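Local coordinates for protein alpha-galactosidase 1 (Saccharomyces cerevisiae, PDB 3LRK) that hydrolyses terminal, non-reducing alpha-D-galactose residues from alpha-D-galactosides such as galactose oligosaccharides, galactomannans and galactolipids, working as a secreted, glycosylated homotetramer, at residues S407-L410 with T415-G418; I306-S311 with G418-A423; A53-D58 with N295-K300; L271-E276 with A398-N403. The protein carries 1 engineered substitution. All blocks are in the same frame, centred on the assembly; numbering follows the deposited sequence.

Overall arrangement
All four contacts lie away from the annotated catalytic and substrate-binding residues, each beside a glycan; contacts 1, 2 and 4 lie on the same side of the chain's centre. Contacts 1 and 2 have centres about 11 Å apart, share Gly418, reach the same N-linked sugar and meet where Ile409 CD1 lies 4.0 Å from Ile419 CD1. Contact 3, within the barrel, is tied to contact 1 by a probable hydrogen bond from Arg55 NH2 to Leu410 O (3.0 Å). A salt bridge from Lys300 NZ to Glu276 OE2 (3.2 Å) leads from contact 3 to contact 4, although their centres are about 18 Å apart. Contacts 2 and 4 join where Gln309 NE2 approaches Ala398 O at 3.3 Å, probably as a hydrogen bond.

Contact 1. Residues S407-L410 with T415-G418; sequences SAIL and TATG. With NAG (2-acetamido-2-deoxy-beta-D-glucopyranose), chain C.
The end of helix 403-410 and the loop that doubles back beside its last turn meet here, bringing Ile409 against Thr415 and Ala416. The CA atoms of Ile409 and Thr415 lie 5.7 Å apart, the nearest backbone approach. The two branches of Ile409 divide the work. CG2, anti to the backbone N, points at the methyl of Ala416, with Ile409 CG2 4.2 Å from Ala416 CB. CG1, on the other branch (chi1 -67°), lies alongside the Thr415 peptide, with Ile409 CG1 4.0 Å from Thr415 O. Both are van der Waals distances, and no hydrogen bond links the two segments; the contact is a small van der Waals one, 104 Å² in total. Ile409 and Ala416 are buried; Tyr304 of helix 301-307 touches both side chains, and Leu59 and Lys414 also touch Ile409. A backbone hydrogen bond also joins Ala408 and Lys414. The side chain of Thr415 is directed away from the helix and lies exposed. Beyond it, Thr417 turns to the glycan, its CG2 standing 3.3 Å from O7 of the sugar's acetamido group and its OG1 3.5 Å from the acetamido methyl C8. The contact thus joins a helix end to the loop that follows it in the C-terminal region, resting on a helix of the barrel and bordering a glycan pocket of this GH27 enzyme.

Contact 2. Residues I306-S311 with G418-A423; sequences IYSQAS and GILYNA. With NAG (2-acetamido-2-deoxy-beta-D-glucopyranose), chain C; GOL (glycerol), chain J.
The junction between the barrel of this GH27 enzyme and its C-terminal region is built here from two residue pairs, Ser308 with Leu420 and Ala310 with Tyr421. Segment 306-311 carries the short break between helices 301-307 and 310-316: Ser308 leaves the helical conformation, Gln309 N bonds to Ile306 O (3.1 Å), and Gln309 then occupies the N-cap position of the next helix. Across this break both methyls of Leu420 turn to the Ser308 methylene, side by side, the closer being Leu420 CD1, 3.6 Å from Ser308 CB. In the second pair Ala310 CB meets Tyr421 CB, also at 3.6 Å, and approaches the ring obliquely. Tyr421 CG is anti to the backbone N (chi1 -174°), which carries the ring onward to helix 437-440; there it touches Arg438 and Leu439, while its hydroxyl is bonded to Gln426.

No direct hydrogen bond crosses between the segments. A glycerol, probably from the crystallisation liquor, bridges them instead. Glycerol O1 donates to Ser308 O at 2.8 Å. The same O1 accepts from Tyr421 N at 3.0 Å (168°). Glycerol O2 accepts from Ala310 N at 3.0 Å (157°). A second, longer bond runs from glycerol O2 to Ser308 O. Three backbone groups thus share one molecule, and this bridge need not exist without the glycerol. Further along, Asn422 ND2 is joined to C1 of the sugar at 1.5 Å, with OD1 accepting from Glu425 N. What results is a buried interdomain seam, in which a loop carrying an N-glycosylated asparagine lies against a helix break of the barrel.

Contact 3. Residues A53-D58 with N295-K300; sequences ADRISD and NVNNLK. With NAG (2-acetamido-2-deoxy-beta-D-glucopyranose), chain B.
Arg55 reaches from helix 46-58 across Val296 and Asn297, in the loop that follows strand 290-292, the last of the (beta/alpha)8 barrel; the helix itself follows the first strand, 32-35. With CG anti to the backbone N and the chain bent at chi2 (71°), the Arg55 guanidinium meets Val296 O by its edge. The bond from Arg55 NE to Val296 O is 3.0 Å long and nearly straight (170°); the oxygen lies near the guanidinium plane, but the donor sits above the carbonyl plane. The amide of Asn297 is turned only 9° from the guanidinium plane, yet the two side chains cross obliquely, and Asn297 ND2 rests 3.5 Å from Arg55 CD. Beside it Ile56 meets Val296 at about a right angle, with Ile56 CG1 3.8 Å from Val296 CG2. A water accepts from both Arg55 NH2 (3.0 Å) and Leu299 N. Replacing Arg55 with a leucine would probably leave Val296 O without this donor and the water without its donor from NH2. Within the loop Asn295 OD1 accepts from Asn297 N at 3.0 Å, an Asx turn. At its far side Asn298 ND2 donates to sugar O3 at 2.8 Å.

Contact 4. Residues L271-E276 with A398-N403; sequences LTDDEE and ANRVDN. With NAG (2-acetamido-2-deoxy-beta-D-glucopyranose), chain F.
Asp273 and Arg400 carry this surface contact between them, a salt bridge with one tight and one slack arm. On the tight arm Arg400 NH2 meets Asp273 OD2 at 2.5 Å, so short that the exact length is doubtful; on the slack one Arg400 NH1 reaches Asp273 OD1 at 3.3 Å, a weak bond. Asp273 CG is anti to the backbone N (chi1 -168°), which extends the carboxylate off the helix toward Arg400. The two groups come from opposite directions, and the carboxylate meets the guanidinium at its edge with the planes 25° apart, nearly coplanar. Beyond this pair the segments stand well apart: the closest CA atoms, those of Asp273 and Asn403, are 11.4 Å apart, and just 82 Å² is buried. A sugar bound covalently to Asn403 ND2 extends into this looser side and places its O4 3.2 Å from Asp273 CB. An alanine in place of Asp273 would probably leave the Arg400 guanidinium without its charged mate, with its bond from NH1 to Ser305 OG remaining. Thr272 and Glu275 form a capping box at the start of helix 273-285. The bridge thus runs from the first turn of that helix to the loop between strand 391-395 and helix 403-410, passing over Ile306 of helix 301-307, which touches both partners.

Contact 1. Residues S407-L410 with T415-G418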
loop_
_atom_site.group_PDB
_atom_site.type_symbol
_atom_site.label_atom_id
_atom_site.label_comp_id
_atom_site.label_asym_id
_atom_site.label_seq_id
_atom_site.Cartn_x
_atom_site.Cartn_y
_atom_site.Cartn_z
ATOM N N SER A 407 -24.125 44.148 1.727
ATOM C CA SER A 407 -24.442 44.570 3.097
ATOM C C SER A 407 -25.887 45.045 3.216
ATOM O O SER A 407 -26.569 44.717 4.186
ATOM C CB SER A 407 -23.491 45.666 3.571
ATOM O OG SER A 407 -22.151 45.216 3.547
ATOM N N ALA A 408 -26.343 45.809 2.223
ATOM C CA ALA A 408 -27.729 46.278 2.168
ATOM C C ALA A 408 -28.722 45.120 2.116
ATOM O O ALA A 408 -29.702 45.109 2.867
ATOM C CB ALA A 408 -27.937 47.209 0.976
ATOM N N ILE A 409 -28.468 44.151 1.233
ATOM C CA ILE A 409 -29.354 42.986 1.097
ATOM C C ILE A 409 -29.397 42.179 2.400
ATOM O O ILE A 409 -30.478 41.837 2.882
ATOM C CB ILE A 409 -28.966 42.074 -0.092
ATOM C CG1 ILE A 409 -29.213 42.794 -1.427
ATOM C CG2 ILE A 409 -29.768 40.759 -0.045
ATOM C CD1 ILE A 409 -28.416 42.230 -2.597
ATOM N N LEU A 410 -28.224 41.897 2.968
ATOM C CA LEU A 410 -28.139 41.137 4.222
ATOM C C LEU A 410 -28.813 41.831 5.405
ATOM O O LEU A 410 -29.344 41.163 6.293
ATOM C CB LEU A 410 -26.686 40.822 4.578
ATOM C CG LEU A 410 -25.961 39.820 3.676
ATOM C CD1 LEU A 410 -24.466 39.966 3.874
ATOM C CD2 LEU A 410 -26.430 38.383 3.913
ATOM N N THR A 415 -33.673 44.415 -1.563
ATOM C CA THR A 415 -34.100 43.085 -2.003
ATOM C C THR A 415 -33.095 42.512 -2.997
ATOM O O THR A 415 -32.482 43.255 -3.771
ATOM C CB THR A 415 -35.497 43.097 -2.674
ATOM O OG1 THR A 415 -35.468 43.945 -3.833
ATOM C CG2 THR A 415 -36.569 43.581 -1.698
ATOM N N ALA A 416 -32.934 41.190 -2.970
ATOM C CA ALA A 416 -32.049 40.496 -3.909
ATOM C C ALA A 416 -32.673 40.376 -5.299
ATOM O O ALA A 416 -31.955 40.221 -6.291
ATOM C CB ALA A 416 -31.668 39.128 -3.374
ATOM N N THR A 417 -34.003 40.448 -5.360
ATOM C CA THR A 417 -34.745 40.388 -6.626
ATOM C C THR A 417 -34.261 41.479 -7.586
ATOM O O THR A 417 -34.145 42.645 -7.202
ATOM C CB THR A 417 -36.272 40.520 -6.390
ATOM O OG1 THR A 417 -36.675 39.626 -5.343
ATOM C CG2 THR A 417 -37.060 40.194 -7.656
ATOM N N GLY A 418 -33.959 41.087 -8.823
ATOM C CA GLY A 418 -33.431 42.014 -9.826
ATOM C C GLY A 418 -31.938 42.294 -9.716
ATOM O O GLY A 418 -31.366 42.969 -10.582
HETATM C C1 NAG C . -37.389 33.843 -9.246
HETATM C C2 NAG C . -38.022 34.567 -8.053
HETATM C C3 NAG C . -39.190 33.801 -7.423
HETATM C C4 NAG C . -40.125 33.087 -8.408
HETATM C C5 NAG C . -39.459 32.719 -9.746
HETATM C C6 NAG C . -40.509 32.706 -10.851
HETATM C C7 NAG C . -36.496 36.026 -6.847
HETATM C C8 NAG C . -35.773 36.238 -5.552
HETATM N N2 NAG C . -37.034 34.825 -7.026
HETATM O O3 NAG C . -39.952 34.694 -6.635
HETATM O O4 NAG C . -40.567 31.888 -7.785
HETATM O O5 NAG C . -38.428 33.602 -10.165
HETATM O O6 NAG C . -40.070 31.864 -11.890
HETATM O O7 NAG C . -36.569 36.928 -7.679
#

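Contact 2. Residues I306-S311 with G418-A423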
loop_
_atom_site.group_PDB
_atom_site.type_symbol
_atom_site.label_atom_id
_atom_site.label_comp_id
_atom_site.label_asym_id
_atom_site.label_seq_id
_atom_site.Cartn_x
_atom_site.Cartn_y
_atom_site.Cartn_z
ATOM N N ILE A 306 -19.757 36.069 -2.882
ATOM C CA ILE A 306 -19.071 34.897 -3.434
ATOM C C ILE A 306 -20.108 33.803 -3.766
ATOM O O ILE A 306 -20.180 33.333 -4.913
ATOM C CB ILE A 306 -17.916 34.416 -2.510
ATOM C CG1 ILE A 306 -16.746 35.406 -2.615
ATOM C CG2 ILE A 306 -17.447 32.991 -2.891
ATOM C CD1 ILE A 306 -15.753 35.336 -1.493
ATOM N N TYR A 307 -20.941 33.448 -2.784
ATOM C CA TYR A 307 -22.007 32.453 -2.987
ATOM C C TYR A 307 -22.989 32.840 -4.092
ATOM O O TYR A 307 -23.652 31.981 -4.664
ATOM C CB TYR A 307 -22.815 32.256 -1.708
ATOM C CG TYR A 307 -22.172 31.371 -0.668
ATOM C CD1 TYR A 307 -21.935 31.849 0.620
ATOM C CD2 TYR A 307 -21.821 30.043 -0.965
ATOM C CE1 TYR A 307 -21.353 31.031 1.600
ATOM C CE2 TYR A 307 -21.235 29.220 0.005
ATOM C CZ TYR A 307 -21.006 29.720 1.277
ATOM O OH TYR A 307 -20.428 28.908 2.222
ATOM N N SER A 308 -23.092 34.139 -4.366
ATOM C CA SER A 308 -24.082 34.644 -5.308
ATOM C C SER A 308 -23.510 34.937 -6.698
ATOM O O SER A 308 -24.215 35.475 -7.552
ATOM C CB SER A 308 -24.781 35.885 -4.731
ATOM O OG SER A 308 -23.955 37.026 -4.873
ATOM N N GLN A 309 -22.253 34.563 -6.938
ATOM C CA GLN A 309 -21.634 34.794 -8.252
ATOM C C GLN A 309 -22.185 33.836 -9.316
ATOM O O GLN A 309 -21.698 32.703 -9.478
ATOM C CB GLN A 309 -20.099 34.752 -8.172
ATOM C CG GLN A 309 -19.365 35.220 -9.462
ATOM C CD GLN A 309 -19.410 36.740 -9.676
ATOM O OE1 GLN A 309 -20.087 37.463 -8.948
ATOM N NE2 GLN A 309 -18.683 37.220 -10.679
ATOM N N ALA A 310 -23.189 34.320 -10.048
ATOM C CA ALA A 310 -23.889 33.550 -11.076
ATOM C C ALA A 310 -22.961 32.951 -12.127
ATOM O O ALA A 310 -23.173 31.828 -12.568
ATOM C CB ALA A 310 -24.959 34.408 -11.740
ATOM N N SER A 311 -21.933 33.709 -12.497
ATOM C CA SER A 311 -20.946 33.321 -13.506
ATOM C C SER A 311 -20.191 32.047 -13.110
ATOM O O SER A 311 -19.895 31.182 -13.944
ATOM C CB SER A 311 -19.939 34.461 -13.659
ATOM O OG SER A 311 -19.421 34.475 -14.968
ATOM N N GLY A 418 -33.959 41.087 -8.823
ATOM C CA GLY A 418 -33.431 42.014 -9.826
ATOM C C GLY A 418 -31.938 42.294 -9.716
ATOM O O GLY A 418 -31.366 42.969 -10.582
ATOM N N ILE A 419 -31.308 41.785 -8.654
ATOM C CA ILE A 419 -29.864 41.933 -8.448
ATOM C C ILE A 419 -29.155 40.591 -8.686
ATOM O O ILE A 419 -28.302 40.489 -9.574
ATOM C CB ILE A 419 -29.525 42.523 -7.046
ATOM C CG1 ILE A 419 -30.135 43.929 -6.897
ATOM C CG2 ILE A 419 -28.001 42.557 -6.818
ATOM C CD1 ILE A 419 -30.011 44.535 -5.518
ATOM N N LEU A 420 -29.519 39.568 -7.908
ATOM C CA LEU A 420 -29.039 38.203 -8.164
ATOM C C LEU A 420 -29.747 37.593 -9.368
ATOM O O LEU A 420 -30.931 37.849 -9.599
ATOM C CB LEU A 420 -29.214 37.287 -6.947
ATOM C CG LEU A 420 -28.677 37.613 -5.546
ATOM C CD1 LEU A 420 -28.391 36.308 -4.798
ATOM C CD2 LEU A 420 -27.449 38.504 -5.529
ATOM N N TYR A 421 -29.008 36.792 -10.135
ATOM C CA TYR A 421 -29.572 36.006 -11.226
ATOM C C TYR A 421 -30.605 35.010 -10.697
ATOM O O TYR A 421 -30.379 34.370 -9.666
ATOM C CB TYR A 421 -28.453 35.264 -11.955
ATOM C CG TYR A 421 -28.888 34.524 -13.193
ATOM C CD1 TYR A 421 -28.973 35.176 -14.424
ATOM C CD2 TYR A 421 -29.196 33.164 -13.141
ATOM C CE1 TYR A 421 -29.363 34.493 -15.570
ATOM C CE2 TYR A 421 -29.586 32.474 -14.274
ATOM C CZ TYR A 421 -29.666 33.145 -15.485
ATOM O OH TYR A 421 -30.056 32.464 -16.604
ATOM N N ASN A 422 -31.730 34.896 -11.402
ATOM C CA ASN A 422 -32.814 33.980 -11.034
ATOM C C ASN A 422 -32.807 32.769 -11.973
ATOM O O ASN A 422 -33.328 32.824 -13.090
ATOM C CB ASN A 422 -34.174 34.710 -11.029
ATOM C CG ASN A 422 -35.296 33.903 -10.354
ATOM O OD1 ASN A 422 -35.247 32.676 -10.291
ATOM N ND2 ASN A 422 -36.318 34.617 -9.850
ATOM N N ALA A 423 -32.188 31.682 -11.510
ATOM C CA ALA A 423 -32.064 30.452 -12.294
ATOM C C ALA A 423 -33.385 29.686 -12.387
ATOM O O ALA A 423 -33.595 28.908 -13.322
ATOM C CB ALA A 423 -30.960 29.554 -11.718
HETATM C C1 NAG C . -37.389 33.843 -9.246
HETATM C C2 NAG C . -38.022 34.567 -8.053
HETATM C C3 NAG C . -39.190 33.801 -7.423
HETATM C C4 NAG C . -40.125 33.087 -8.408
HETATM C C5 NAG C . -39.459 32.719 -9.746
HETATM C C6 NAG C . -40.509 32.706 -10.851
HETATM C C7 NAG C . -36.496 36.026 -6.847
HETATM C C8 NAG C . -35.773 36.238 -5.552
HETATM N N2 NAG C . -37.034 34.825 -7.026
HETATM O O3 NAG C . -39.952 34.694 -6.635
HETATM O O4 NAG C . -40.567 31.888 -7.785
HETATM O O5 NAG C . -38.428 33.602 -10.165
HETATM O O6 NAG C . -40.070 31.864 -11.890
HETATM O O7 NAG C . -36.569 36.928 -7.679
HETATM C C1 GOL J . -25.475 37.998 -9.004
HETATM O O1 GOL J . -26.132 36.761 -9.195
HETATM C C2 GOL J . -24.498 38.248 -10.148
HETATM O O2 GOL J . -23.484 37.272 -10.119
HETATM C C3 GOL J . -23.883 39.637 -9.997
HETATM O O3 GOL J . -23.435 40.083 -11.259
#

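Contact 3. Residues A53-D58 with N295-K300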
loop_
_atom_site.group_PDB
_atom_site.type_symbol
_atom_site.label_atom_id
_atom_site.label_comp_id
_atom_site.label_asym_id
_atom_site.label_seq_id
_atom_site.Cartn_x
_atom_site.Cartn_y
_atom_site.Cartn_z
ATOM N N ALA A 53 -34.024 28.428 6.022
ATOM C CA ALA A 53 -34.628 28.267 4.717
ATOM C C ALA A 53 -35.292 29.568 4.264
ATOM O O ALA A 53 -35.159 29.948 3.108
ATOM C CB ALA A 53 -35.633 27.124 4.733
ATOM N N ASP A 54 -36.001 30.238 5.178
ATOM C CA ASP A 54 -36.619 31.543 4.885
ATOM C C ASP A 54 -35.563 32.546 4.439
ATOM O O ASP A 54 -35.762 33.268 3.461
ATOM C CB ASP A 54 -37.364 32.095 6.111
ATOM C CG ASP A 54 -38.714 31.420 6.352
ATOM O OD1 ASP A 54 -39.163 30.587 5.536
ATOM O OD2 ASP A 54 -39.343 31.744 7.373
ATOM N N ARG A 55 -34.445 32.579 5.164
ATOM C CA ARG A 55 -33.316 33.468 4.868
ATOM C C ARG A 55 -32.677 33.147 3.516
ATOM O O ARG A 55 -32.388 34.053 2.749
ATOM C CB ARG A 55 -32.278 33.404 5.996
ATOM C CG ARG A 55 -30.982 34.196 5.783
ATOM C CD ARG A 55 -31.185 35.705 5.869
ATOM N NE ARG A 55 -29.948 36.405 6.226
ATOM C CZ ARG A 55 -29.800 37.732 6.246
ATOM N NH1 ARG A 55 -30.803 38.539 5.905
ATOM N NH2 ARG A 55 -28.635 38.255 6.600
ATOM N N ILE A 56 -32.480 31.859 3.218
ATOM C CA ILE A 56 -31.894 31.446 1.930
ATOM C C ILE A 56 -32.814 31.809 0.764
ATOM O O ILE A 56 -32.352 32.240 -0.295
ATOM C CB ILE A 56 -31.513 29.932 1.926
ATOM C CG1 ILE A 56 -30.343 29.699 2.895
ATOM C CG2 ILE A 56 -31.155 29.441 0.514
ATOM C CD1 ILE A 56 -29.938 28.254 3.064
ATOM N N SER A 57 -34.115 31.635 0.970
ATOM C CA SER A 57 -35.115 32.107 0.017
ATOM C C SER A 57 -35.030 33.635 -0.176
ATOM O O SER A 57 -34.893 34.116 -1.311
ATOM C CB SER A 57 -36.523 31.693 0.465
ATOM O OG SER A 57 -37.468 31.943 -0.559
ATOM N N ASP A 58 -35.095 34.381 0.929
ATOM C CA ASP A 58 -35.163 35.857 0.871
ATOM C C ASP A 58 -33.897 36.493 0.291
ATOM O O ASP A 58 -33.978 37.515 -0.399
ATOM C CB ASP A 58 -35.499 36.463 2.241
ATOM C CG ASP A 58 -36.901 36.123 2.712
ATOM O OD1 ASP A 58 -37.766 35.764 1.875
ATOM O OD2 ASP A 58 -37.147 36.220 3.936
ATOM N N ASN A 295 -23.349 30.088 8.279
ATOM C CA ASN A 295 -24.619 30.458 8.907
ATOM C C ASN A 295 -25.173 31.617 8.097
ATOM O O ASN A 295 -24.591 32.708 8.098
ATOM C CB ASN A 295 -24.405 30.884 10.369
ATOM C CG ASN A 295 -25.697 31.346 11.058
ATOM O OD1 ASN A 295 -26.771 31.389 10.455
ATOM N ND2 ASN A 295 -25.588 31.675 12.341
ATOM N N VAL A 296 -26.274 31.383 7.389
ATOM C CA VAL A 296 -26.811 32.392 6.469
ATOM C C VAL A 296 -27.409 33.608 7.202
ATOM O O VAL A 296 -27.548 34.682 6.614
ATOM C CB VAL A 296 -27.813 31.796 5.432
ATOM C CG1 VAL A 296 -27.103 30.807 4.493
ATOM C CG2 VAL A 296 -29.002 31.134 6.121
ATOM N N ASN A 297 -27.744 33.425 8.479
ATOM C CA ASN A 297 -28.220 34.522 9.333
ATOM C C ASN A 297 -27.066 35.198 10.074
ATOM O O ASN A 297 -27.270 36.096 10.892
ATOM C CB ASN A 297 -29.287 34.026 10.318
ATOM C CG ASN A 297 -30.628 33.756 9.645
ATOM O OD1 ASN A 297 -31.029 32.601 9.489
ATOM N ND2 ASN A 297 -31.331 34.823 9.246
ATOM N N ASN A 298 -25.850 34.750 9.777
ATOM C CA ASN A 298 -24.643 35.339 10.319
ATOM C C ASN A 298 -23.563 35.257 9.243
ATOM O O ASN A 298 -22.468 34.723 9.457
ATOM C CB ASN A 298 -24.225 34.594 11.594
ATOM C CG ASN A 298 -23.263 35.385 12.447
ATOM O OD1 ASN A 298 -22.992 36.558 12.180
ATOM N ND2 ASN A 298 -22.748 34.751 13.495
ATOM N N LEU A 299 -23.912 35.774 8.067
ATOM C CA LEU A 299 -23.077 35.705 6.886
ATOM C C LEU A 299 -22.620 37.117 6.520
ATOM O O LEU A 299 -23.454 38.023 6.380
ATOM C CB LEU A 299 -23.874 35.084 5.733
ATOM C CG LEU A 299 -23.240 34.956 4.343
ATOM C CD1 LEU A 299 -22.071 33.973 4.360
ATOM C CD2 LEU A 299 -24.279 34.521 3.331
ATOM N N LYS A 300 -21.307 37.296 6.371
ATOM C CA LYS A 300 -20.754 38.598 6.004
ATOM C C LYS A 300 -20.910 38.895 4.513
ATOM O O LYS A 300 -21.108 37.977 3.704
ATOM C CB LYS A 300 -19.305 38.770 6.480
ATOM C CG LYS A 300 -18.239 37.946 5.762
ATOM C CD LYS A 300 -16.895 38.113 6.469
ATOM C CE LYS A 300 -15.738 37.590 5.645
ATOM N NZ LYS A 300 -15.824 36.098 5.460
HETATM C C1 NAG B . -17.813 36.725 13.612
HETATM C C2 NAG B . -18.921 36.053 14.434
HETATM C C3 NAG B . -20.248 36.824 14.371
HETATM C C4 NAG B . -20.055 38.311 14.673
HETATM C C5 NAG B . -18.868 38.885 13.890
HETATM C C6 NAG B . -18.544 40.304 14.355
HETATM C C7 NAG B . -19.177 33.684 14.948
HETATM C C8 NAG B . -19.573 32.329 14.437
HETATM N N2 NAG B . -19.116 34.663 14.045
HETATM O O3 NAG B . -21.167 36.284 15.295
HETATM O O4 NAG B . -21.243 39.013 14.367
HETATM O O5 NAG B . -17.703 38.079 14.030
HETATM O O6 NAG B . -18.916 41.216 13.346
HETATM O O7 NAG B . -18.934 33.850 16.146
HETATM O O HOH W 1 -25.962 37.861 7.832
#

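Contact 4. Residues L271-E276 with A398-N403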
loop_
_atom_site.group_PDB
_atom_site.type_symbol
_atom_site.label_atom_id
_atom_site.label_comp_id
_atom_site.label_asym_id
_atom_site.label_seq_id
_atom_site.Cartn_x
_atom_site.Cartn_y
_atom_site.Cartn_z
ATOM N N LEU A 271 -11.087 32.834 6.553
ATOM C CA LEU A 271 -10.521 32.829 5.217
ATOM C C LEU A 271 -10.506 34.263 4.681
ATOM O O LEU A 271 -11.424 35.048 4.956
ATOM C CB LEU A 271 -11.330 31.893 4.308
ATOM C CG LEU A 271 -11.323 30.404 4.705
ATOM C CD1 LEU A 271 -12.409 29.625 3.962
ATOM C CD2 LEU A 271 -9.950 29.770 4.489
ATOM N N THR A 272 -9.448 34.616 3.955
ATOM C CA THR A 272 -9.394 35.918 3.284
ATOM C C THR A 272 -10.382 35.909 2.121
ATOM O O THR A 272 -10.922 34.854 1.771
ATOM C CB THR A 272 -7.967 36.278 2.783
ATOM O OG1 THR A 272 -7.609 35.447 1.666
ATOM C CG2 THR A 272 -6.931 36.144 3.911
ATOM N N ASP A 273 -10.627 37.070 1.524
ATOM C CA ASP A 273 -11.518 37.146 0.367
ATOM C C ASP A 273 -10.934 36.378 -0.826
ATOM O O ASP A 273 -11.659 35.696 -1.545
ATOM C CB ASP A 273 -11.806 38.600 -0.025
ATOM C CG ASP A 273 -12.952 38.720 -1.026
ATOM O OD1 ASP A 273 -14.034 38.133 -0.791
ATOM O OD2 ASP A 273 -12.770 39.403 -2.059
ATOM N N ASP A 274 -9.628 36.495 -1.031
ATOM C CA ASP A 274 -8.964 35.724 -2.086
ATOM C C ASP A 274 -9.085 34.216 -1.870
ATOM O O ASP A 274 -9.353 33.483 -2.817
ATOM C CB ASP A 274 -7.499 36.126 -2.214
ATOM C CG ASP A 274 -7.334 37.481 -2.855
ATOM O OD1 ASP A 274 -7.878 37.683 -3.963
ATOM O OD2 ASP A 274 -6.661 38.336 -2.242
ATOM N N GLU A 275 -8.886 33.777 -0.626
ATOM C CA GLU A 275 -8.995 32.367 -0.258
ATOM C C GLU A 275 -10.399 31.820 -0.515
ATOM O O GLU A 275 -10.542 30.710 -1.022
ATOM C CB GLU A 275 -8.583 32.139 1.207
ATOM C CG GLU A 275 -7.072 32.209 1.437
ATOM C CD GLU A 275 -6.656 32.091 2.904
ATOM O OE1 GLU A 275 -7.458 32.401 3.811
ATOM O OE2 GLU A 275 -5.499 31.701 3.153
ATOM N N GLU A 276 -11.423 32.603 -0.171
ATOM C CA GLU A 276 -12.807 32.214 -0.406
ATOM C C GLU A 276 -13.153 32.162 -1.900
ATOM O O GLU A 276 -13.892 31.280 -2.325
ATOM C CB GLU A 276 -13.779 33.118 0.364
ATOM C CG GLU A 276 -13.765 32.869 1.877
ATOM C CD GLU A 276 -14.853 33.618 2.640
ATOM O OE1 GLU A 276 -15.680 34.315 2.015
ATOM O OE2 GLU A 276 -14.879 33.492 3.880
ATOM N N ALA A 398 -15.642 39.418 -12.542
ATOM C CA ALA A 398 -16.157 40.747 -12.870
ATOM C C ALA A 398 -17.641 40.846 -12.528
ATOM O O ALA A 398 -18.372 39.848 -12.566
ATOM C CB ALA A 398 -15.935 41.050 -14.331
ATOM N N ASN A 399 -18.077 42.056 -12.184
ATOM C CA ASN A 399 -19.484 42.338 -11.892
ATOM C C ASN A 399 -20.029 41.569 -10.689
ATOM O O ASN A 399 -21.210 41.229 -10.647
ATOM C CB ASN A 399 -20.370 42.095 -13.126
ATOM C CG ASN A 399 -19.871 42.817 -14.366
ATOM O OD1 ASN A 399 -19.274 43.893 -14.277
ATOM N ND2 ASN A 399 -20.115 42.227 -15.531
ATOM N N ARG A 400 -19.167 41.287 -9.716
ATOM C CA ARG A 400 -19.628 40.651 -8.490
ATOM C C ARG A 400 -20.384 41.695 -7.661
ATOM O O ARG A 400 -20.108 42.896 -7.758
ATOM C CB ARG A 400 -18.463 40.005 -7.719
ATOM C CG ARG A 400 -18.156 40.613 -6.378
ATOM C CD ARG A 400 -17.786 39.562 -5.348
ATOM N NE ARG A 400 -16.353 39.519 -5.128
ATOM C CZ ARG A 400 -15.757 39.234 -3.971
ATOM N NH1 ARG A 400 -16.461 38.962 -2.886
ATOM N NH2 ARG A 400 -14.437 39.235 -3.911
ATOM N N VAL A 401 -21.353 41.243 -6.874
ATOM C CA VAL A 401 -22.128 42.152 -6.028
ATOM C C VAL A 401 -21.171 42.835 -5.054
ATOM O O VAL A 401 -20.466 42.161 -4.298
ATOM C CB VAL A 401 -23.262 41.414 -5.260
ATOM C CG1 VAL A 401 -24.017 42.377 -4.355
ATOM C CG2 VAL A 401 -24.223 40.727 -6.233
ATOM N N ASP A 402 -21.125 44.169 -5.089
ATOM C CA ASP A 402 -20.167 44.895 -4.253
ATOM C C ASP A 402 -20.520 44.806 -2.765
ATOM O O ASP A 402 -21.658 44.468 -2.407
ATOM C CB ASP A 402 -19.917 46.341 -4.745
ATOM C CG ASP A 402 -21.137 47.266 -4.614
ATOM O OD1 ASP A 402 -21.986 47.083 -3.717
ATOM O OD2 ASP A 402 -21.224 48.225 -5.420
ATOM N N ASN A 403 -19.540 45.080 -1.908
ATOM C CA ASN A 403 -19.728 44.954 -0.462
ATOM C C ASN A 403 -20.893 45.784 0.074
ATOM O O ASN A 403 -21.559 45.374 1.027
ATOM C CB ASN A 403 -18.434 45.270 0.298
ATOM C CG ASN A 403 -17.414 44.122 0.249
ATOM O OD1 ASN A 403 -17.742 42.988 -0.130
ATOM N ND2 ASN A 403 -16.163 44.432 0.632
HETATM C C1 NAG F . -15.214 43.333 0.684
HETATM C C2 NAG F . -13.962 43.878 -0.022
HETATM C C3 NAG F . -12.753 42.953 0.133
HETATM C C4 NAG F . -12.567 42.460 1.567
HETATM C C5 NAG F . -13.889 41.998 2.173
HETATM C C6 NAG F . -13.719 41.647 3.649
HETATM C C7 NAG F . -14.353 45.395 -1.877
HETATM C C8 NAG F . -15.668 45.742 -2.527
HETATM N N2 NAG F . -14.217 44.146 -1.429
HETATM O O3 NAG F . -11.577 43.640 -0.238
HETATM O O4 NAG F . -11.617 41.413 1.586
HETATM O O5 NAG F . -14.872 43.014 2.026
HETATM O O6 NAG F . -14.931 41.154 4.169
HETATM O O7 NAG F . -13.467 46.247 -1.768
#